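Local coordinates for protein actinorhodin polyketide putative beta-ketoacyl synthase 2 (PDB 1TQY) that serves as the chain length factor of actinorhodin biosynthesis, a ketosynthase-like partner subunit that is thought to influence how long the polyketide chain grows, at residues B[305-309]-B[310-314]; B[165-168]-B[169-172]; B[66-70]-B[71-75]. All coordinates share one frame; numbering follows the deposited sequence.

Contact 1 (B[305-309]-B[310-314]); sequences DGAGV and PELDA
Gly-308 gives its backbone N-H to the carboxylate of Asp-313, N to OD1 2.9 Å, with the donor arriving on the syn side of the oxygen, somewhat off the carboxylate plane, and the hydrogen bond bent to 146°. Water 1 lies 2.9 Å from the same OD1, well placed to donate to it, and accepts the N-H of Ala-307 at 2.6 Å from N. One carboxylate oxygen thus collects two successive amides of the loop, the first through water and the second directly. The Val-309 carbonyl is also used twice: the N of Asp-313 meets its O at 2.8 Å, while the Leu-312 N bond to that oxygen is weak. This makes Val-309 the N-cap of helix 310-324, with Pro-310 as the first helical residue. Asp-313 reaches back over the helix start because its CG stands beside its own backbone N (chi1 -70°); the amides of Gly-308 and Phe-226 that meet this carboxylate would be expected to favour its charged form. By comparison with active ketosynthases, this is the loop that bears a catalytic histidine, and Ala-307 probably takes that place. Its methyl is pressed against Leu-312, CB to CB only 3.3 Å, tighter than usual for two carbons. Leu-312 CD1 then lies 3.9 Å from Val-309 CB, and Val-309 CG1 rests on the CD of Pro-310 at 3.6 Å, those two side chains meeting nearly at a right angle. Farther out, Gly-306 O takes the hydroxyl of Tyr-223, and Glu-316 grips the backbone N of Asp-305 and Gly-306 from the next turn of the helix.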
loop_
_atom_site.group_PDB
_atom_site.type_symbol
_atom_site.label_atom_id
_atom_site.label_comp_id
_atom_site.label_asym_id
_atom_site.label_seq_id
_atom_site.Cartn_x
_atom_site.Cartn_y
_atom_site.Cartn_z
ATOM N N ASP B 305 6.997 20.256 3.850
ATOM C CA ASP B 305 7.527 18.914 4.004
ATOM C C ASP B 305 8.797 18.980 4.869
ATOM O O ASP B 305 9.027 18.110 5.711
ATOM C CB ASP B 305 7.816 18.314 2.617
ATOM C CG ASP B 305 8.513 16.964 2.688
ATOM O OD1 ASP B 305 7.910 15.984 3.186
ATOM O OD2 ASP B 305 9.667 16.896 2.231
ATOM N N GLY B 306 9.607 20.022 4.679
ATOM C CA GLY B 306 10.815 20.184 5.476
ATOM C C GLY B 306 11.808 19.051 5.352
ATOM O O GLY B 306 12.112 18.361 6.332
ATOM N N ALA B 307 12.338 18.868 4.149
ATOM C CA ALA B 307 13.290 17.789 3.881
ATOM C C ALA B 307 14.573 17.817 4.711
ATOM O O ALA B 307 15.117 16.763 5.045
ATOM C CB ALA B 307 13.639 17.776 2.399
ATOM N N GLY B 308 15.065 19.010 5.036
ATOM C CA GLY B 308 16.286 19.090 5.818
ATOM C C GLY B 308 17.524 18.815 4.981
ATOM O O GLY B 308 18.645 18.814 5.492
ATOM N N VAL B 309 17.304 18.556 3.693
ATOM C CA VAL B 309 18.373 18.306 2.726
ATOM C C VAL B 309 18.341 19.557 1.868
ATOM O O VAL B 309 17.311 19.877 1.282
ATOM C CB VAL B 309 18.077 17.102 1.813
ATOM C CG1 VAL B 309 19.125 17.020 0.706
ATOM C CG2 VAL B 309 18.074 15.815 2.628
ATOM N N PRO B 310 19.466 20.280 1.783
ATOM C CA PRO B 310 19.574 21.520 1.002
ATOM C C PRO B 310 18.856 21.558 -0.345
ATOM O O PRO B 310 17.976 22.393 -0.563
ATOM C CB PRO B 310 21.078 21.701 0.856
ATOM C CG PRO B 310 21.602 21.110 2.126
ATOM C CD PRO B 310 20.791 19.842 2.252
ATOM N N GLU B 311 19.241 20.660 -1.242
ATOM C CA GLU B 311 18.660 20.594 -2.571
ATOM C C GLU B 311 17.142 20.420 -2.538
ATOM O O GLU B 311 16.433 20.953 -3.393
ATOM C CB GLU B 311 19.314 19.450 -3.348
ATOM C CG GLU B 311 18.865 19.338 -4.790
ATOM C CD GLU B 311 19.469 18.137 -5.524
ATOM O OE1 GLU B 311 19.269 18.036 -6.761
ATOM O OE2 GLU B 311 20.132 17.300 -4.866
ATOM N N LEU B 312 16.642 19.691 -1.544
ATOM C CA LEU B 312 15.208 19.453 -1.425
ATOM C C LEU B 312 14.489 20.622 -0.773
ATOM O O LEU B 312 13.324 20.870 -1.062
ATOM C CB LEU B 312 14.951 18.177 -0.617
ATOM C CG LEU B 312 15.449 16.871 -1.243
ATOM C CD1 LEU B 312 15.171 15.703 -0.307
ATOM C CD2 LEU B 312 14.743 16.653 -2.575
ATOM N N ASP B 313 15.175 21.326 0.123
ATOM C CA ASP B 313 14.573 22.480 0.789
ATOM C C ASP B 313 14.400 23.563 -0.269
ATOM O O ASP B 313 13.355 24.212 -0.358
ATOM C CB ASP B 313 15.467 23.008 1.925
ATOM C CG ASP B 313 15.529 22.064 3.124
ATOM O OD1 ASP B 313 14.532 21.356 3.390
ATOM O OD2 ASP B 313 16.571 22.049 3.816
ATOM N N ALA B 314 15.433 23.737 -1.087
ATOM C CA ALA B 314 15.406 24.739 -2.137
ATOM C C ALA B 314 14.282 24.444 -3.113
ATOM O O ALA B 314 13.571 25.360 -3.542
ATOM C CB ALA B 314 16.745 24.773 -2.860
HETATM O O HOH W 1 12.049 20.599 2.167
#

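Contact 2 (B[165-168]-B[169-172]); sequences LVAE and QAGG
The sharp strand-turn-helix junction between strand 163-166 and helix 171-185 corresponds to the nucleophile elbow of thiolase-fold ketosynthases, and Gln-169 probably stands where the catalytic partner carries its cysteine. Glu-168 makes the bend with an unusual backbone (phi 43°, psi -137°). Its side chain folds back, bent at chi2, and OE2 receives the Gln-169 N-H at 2.8 Å from N; the bond is nearly straight (174°) but reaches the oxygen from above the carboxylate plane. Arg-399 N also binds OE2, so two amides hold the carboxylate in place. Water 2 bridges Glu-168 OE1 and Gln-169 OE1, 3.1 Å from each, and can donate to either, though other acceptors compete for its protons. Beneath this, the Ala-167 carbonyl closes the turn: its O lies 2.9 Å from Ala-170 N, with a weak second bond to Gly-171 N. Gly-171 N also reaches Glu-168 O at 3.2 Å, approaching above the carbonyl plane. Gly-171 is packed closely against the turn, and Ala-167 CB sits 3.8 Å from Gly-171 CA. On the dimer side, Leu-165 and Val-166 join an antiparallel ladder with a strand of the other chain, and an aromatic side chain of that chain packs on Glu-168. A strained residue at the tip, with tight glycine packing below it, is the hallmark of the nucleophile elbow in the ketosynthase fold.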
loop_
_atom_site.group_PDB
_atom_site.type_symbol
_atom_site.label_atom_id
_atom_site.label_comp_id
_atom_site.label_asym_id
_atom_site.label_seq_id
_atom_site.Cartn_x
_atom_site.Cartn_y
_atom_site.Cartn_z
ATOM N N LEU B 165 -1.392 1.778 1.937
ATOM C CA LEU B 165 -0.638 2.368 0.848
ATOM C C LEU B 165 0.814 2.519 1.256
ATOM O O LEU B 165 1.118 2.590 2.442
ATOM C CB LEU B 165 -1.208 3.758 0.535
ATOM C CG LEU B 165 -2.701 3.861 0.228
ATOM C CD1 LEU B 165 -3.084 5.312 -0.056
ATOM C CD2 LEU B 165 -3.028 2.991 -0.966
ATOM N N VAL B 166 1.705 2.538 0.271
ATOM C CA VAL B 166 3.124 2.738 0.526
ATOM C C VAL B 166 3.637 3.774 -0.479
ATOM O O VAL B 166 3.526 3.579 -1.689
ATOM C CB VAL B 166 3.958 1.430 0.359
ATOM C CG1 VAL B 166 5.429 1.730 0.662
ATOM C CG2 VAL B 166 3.451 0.336 1.305
ATOM N N ALA B 167 4.187 4.872 0.037
ATOM C CA ALA B 167 4.730 5.967 -0.776
ATOM C C ALA B 167 5.674 6.781 0.110
ATOM O O ALA B 167 5.609 8.013 0.161
ATOM C CB ALA B 167 3.593 6.859 -1.291
ATOM N N GLU B 168 6.552 6.065 0.804
ATOM C CA GLU B 168 7.499 6.657 1.742
ATOM C C GLU B 168 6.791 7.720 2.588
ATOM O O GLU B 168 5.663 7.480 3.035
ATOM C CB GLU B 168 8.707 7.216 1.000
ATOM C CG GLU B 168 9.980 7.124 1.826
ATOM C CD GLU B 168 10.473 8.491 2.253
ATOM O OE1 GLU B 168 11.387 8.554 3.095
ATOM O OE2 GLU B 168 9.938 9.501 1.736
ATOM N N GLN B 169 7.413 8.875 2.818
ATOM C CA GLN B 169 6.789 9.926 3.655
ATOM C C GLN B 169 5.572 10.616 3.034
ATOM O O GLN B 169 4.877 11.393 3.692
ATOM C CB GLN B 169 7.824 10.999 4.059
ATOM C CG GLN B 169 7.268 12.061 5.048
ATOM C CD GLN B 169 8.074 12.161 6.346
ATOM O OE1 GLN B 169 8.799 11.232 6.709
ATOM N NE2 GLN B 169 7.934 13.283 7.057
ATOM N N ALA B 170 5.311 10.355 1.766
ATOM C CA ALA B 170 4.148 10.983 1.148
ATOM C C ALA B 170 2.906 10.137 1.434
ATOM O O ALA B 170 1.784 10.632 1.400
ATOM C CB ALA B 170 4.356 11.105 -0.354
ATOM N N GLY B 171 3.134 8.861 1.727
ATOM C CA GLY B 171 2.042 7.936 1.971
ATOM C C GLY B 171 1.001 8.344 2.992
ATOM O O GLY B 171 -0.194 8.182 2.747
ATOM N N GLY B 172 1.455 8.852 4.133
ATOM C CA GLY B 172 0.560 9.277 5.189
ATOM C C GLY B 172 -0.498 10.258 4.736
ATOM O O GLY B 172 -1.661 10.136 5.126
HETATM O O HOH W 2 11.389 10.944 5.094
#

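Contact 3 (B[66-70]-B[71-75]); sequences DHIPG and RLLPQ
Residues 69-72 form a tight turn in which the N of Leu-72 bonds to the O of Pro-69 at 2.8 Å, the donor standing above the carbonyl plane, and the N of Leu-73 adds a weak bond to the same oxygen at 3.4 Å. Gly-70 and Arg-71, at the two corners, have helical backbone angles, and residues 71-74 keep such angles without settling into regular helical bonding. Pro-74 is one reason: having no N-H, it sets its ring carbon CD against Gly-70 O at 3.2 Å, where a helix would have placed an amide. Ile-68 is the hub on the side-chain face. Its CG2 branch is turned opposite its own backbone N (the torsion to CG1, chi1, is -62°), and this carries the methyl across the turn to the CB of Leu-72 at 3.7 Å, the two side chains crossing nearly perpendicularly. Leu-73, next along the same arm, also closes on Ile-68, its CD2 lying 3.9 Å from Ile-68 CB and touching CG2 as well. Its second methyl, CD1, packs on the backbone of Gly-70, 3.8 Å from CA, so that Leu-73 sets one methyl on Ile-68 and the other on Gly-70. A looser apolar contact joins Pro-69 CD to Leu-72 CD1 at 4.3 Å. Arg-71 leads away from the turn, extended through its first two torsions (chi1 -171°), before bending at chi3. The turn lies between helix 64-67 and helix 78-93: Ile-68 packs on Arg-81, Leu-84 and Thr-85 of the latter, Leu-73 O takes a hydrogen bond from Arg-81, Leu-73 leans back on Ala-64 and Pro-65, and Pro-69 and Leu-72 face Arg-155 and Gln-151 of helix 147-156.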
loop_
_atom_site.group_PDB
_atom_site.type_symbol
_atom_site.label_atom_id
_atom_site.label_comp_id
_atom_site.label_asym_id
_atom_site.label_seq_id
_atom_site.Cartn_x
_atom_site.Cartn_y
_atom_site.Cartn_z
ATOM N N ASP B 66 1.525 -1.898 28.777
ATOM C CA ASP B 66 0.592 -1.037 29.490
ATOM C C ASP B 66 -0.478 -0.468 28.573
ATOM O O ASP B 66 -1.454 0.113 29.042
ATOM C CB ASP B 66 1.326 0.114 30.182
ATOM C CG ASP B 66 2.199 -0.358 31.335
ATOM O OD1 ASP B 66 1.755 -1.241 32.101
ATOM O OD2 ASP B 66 3.320 0.166 31.490
ATOM N N HIS B 67 -0.314 -0.638 27.266
ATOM C CA HIS B 67 -1.292 -0.089 26.328
ATOM C C HIS B 67 -1.942 -1.133 25.419
ATOM O O HIS B 67 -3.076 -0.955 24.977
ATOM C CB HIS B 67 -0.615 0.975 25.474
ATOM C CG HIS B 67 -0.133 2.159 26.256
ATOM N ND1 HIS B 67 -0.884 3.304 26.407
ATOM C CD2 HIS B 67 1.028 2.383 26.915
ATOM C CE1 HIS B 67 -0.206 4.185 27.119
ATOM N NE2 HIS B 67 0.958 3.651 27.440
ATOM N N ILE B 68 -1.216 -2.217 25.159
ATOM C CA ILE B 68 -1.672 -3.292 24.286
ATOM C C ILE B 68 -1.998 -4.583 25.066
ATOM O O ILE B 68 -1.271 -4.972 25.992
ATOM C CB ILE B 68 -0.570 -3.602 23.235
ATOM C CG1 ILE B 68 -0.307 -2.366 22.361
ATOM C CG2 ILE B 68 -0.947 -4.819 22.416
ATOM C CD1 ILE B 68 -1.531 -1.850 21.609
ATOM N N PRO B 69 -3.097 -5.264 24.693
ATOM C CA PRO B 69 -3.545 -6.514 25.326
ATOM C C PRO B 69 -2.469 -7.599 25.228
ATOM O O PRO B 69 -1.889 -7.804 24.163
ATOM C CB PRO B 69 -4.791 -6.881 24.521
ATOM C CG PRO B 69 -5.330 -5.552 24.106
ATOM C CD PRO B 69 -4.084 -4.792 23.707
ATOM N N GLY B 70 -2.214 -8.301 26.328
ATOM C CA GLY B 70 -1.193 -9.336 26.319
ATOM C C GLY B 70 -1.264 -10.296 25.142
ATOM O O GLY B 70 -0.266 -10.896 24.749
ATOM N N ARG B 71 -2.450 -10.447 24.572
ATOM C CA ARG B 71 -2.634 -11.347 23.447
ATOM C C ARG B 71 -1.941 -10.857 22.172
ATOM O O ARG B 71 -1.383 -11.648 21.410
ATOM C CB ARG B 71 -4.124 -11.505 23.185
ATOM C CG ARG B 71 -4.482 -12.575 22.194
ATOM C CD ARG B 71 -5.982 -12.653 22.113
ATOM N NE ARG B 71 -6.545 -11.376 21.681
ATOM C CZ ARG B 71 -6.377 -10.866 20.464
ATOM N NH1 ARG B 71 -5.661 -11.534 19.565
ATOM N NH2 ARG B 71 -6.929 -9.701 20.144
ATOM N N LEU B 72 -1.979 -9.545 21.955
ATOM C CA LEU B 72 -1.386 -8.941 20.765
ATOM C C LEU B 72 0.121 -8.653 20.845
ATOM O O LEU B 72 0.762 -8.456 19.818
ATOM C CB LEU B 72 -2.142 -7.655 20.412
ATOM C CG LEU B 72 -3.597 -7.818 19.961
ATOM C CD1 LEU B 72 -4.246 -6.458 19.783
ATOM C CD2 LEU B 72 -3.638 -8.589 18.641
ATOM N N LEU B 73 0.686 -8.640 22.051
ATOM C CA LEU B 73 2.109 -8.361 22.226
ATOM C C LEU B 73 3.047 -9.287 21.448
ATOM O O LEU B 73 3.990 -8.824 20.798
ATOM C CB LEU B 73 2.477 -8.405 23.709
ATOM C CG LEU B 73 1.844 -7.328 24.579
ATOM C CD1 LEU B 73 2.180 -7.613 26.044
ATOM C CD2 LEU B 73 2.358 -5.944 24.180
ATOM N N PRO B 74 2.803 -10.607 21.503
ATOM C CA PRO B 74 3.632 -11.600 20.804
ATOM C C PRO B 74 3.653 -11.462 19.283
ATOM O O PRO B 74 4.634 -11.811 18.630
ATOM C CB PRO B 74 2.998 -12.939 21.193
ATOM C CG PRO B 74 2.168 -12.635 22.396
ATOM C CD PRO B 74 1.660 -11.251 22.170
ATOM N N GLN B 75 2.556 -10.965 18.721
ATOM C CA GLN B 75 2.416 -10.853 17.271
ATOM C C GLN B 75 2.537 -9.455 16.677
ATOM O O GLN B 75 2.346 -9.275 15.474
ATOM C CB GLN B 75 1.064 -11.445 16.845
ATOM C CG GLN B 75 -0.148 -10.717 17.439
ATOM C CD GLN B 75 -1.476 -11.240 16.923
ATOM O OE1 GLN B 75 -1.944 -12.298 17.335
ATOM N NE2 GLN B 75 -2.090 -10.495 16.016
#

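Overall arrangement
From the N terminus the three contacts follow in series, none enclosing or crossing another. Contact 3 turns the chain from helix 64-67 toward helix 78-93, at the periphery; contact 2 joins strand 163-166 to helix 171-185 near the centre and at the dimer interface; contact 1 leads from strand 301-303 into helix 310-324. Contacts 1 and 2 come from the two halves of the ketosynthase fold, their nearest atoms about 4 Å apart, and share neighbours: Lys-335 and Arg-340 touch Gln-169 and also bind Asp-305. Contact 3 lies apart, its centre about 38 Å from that of contact 1, across the chain's centre.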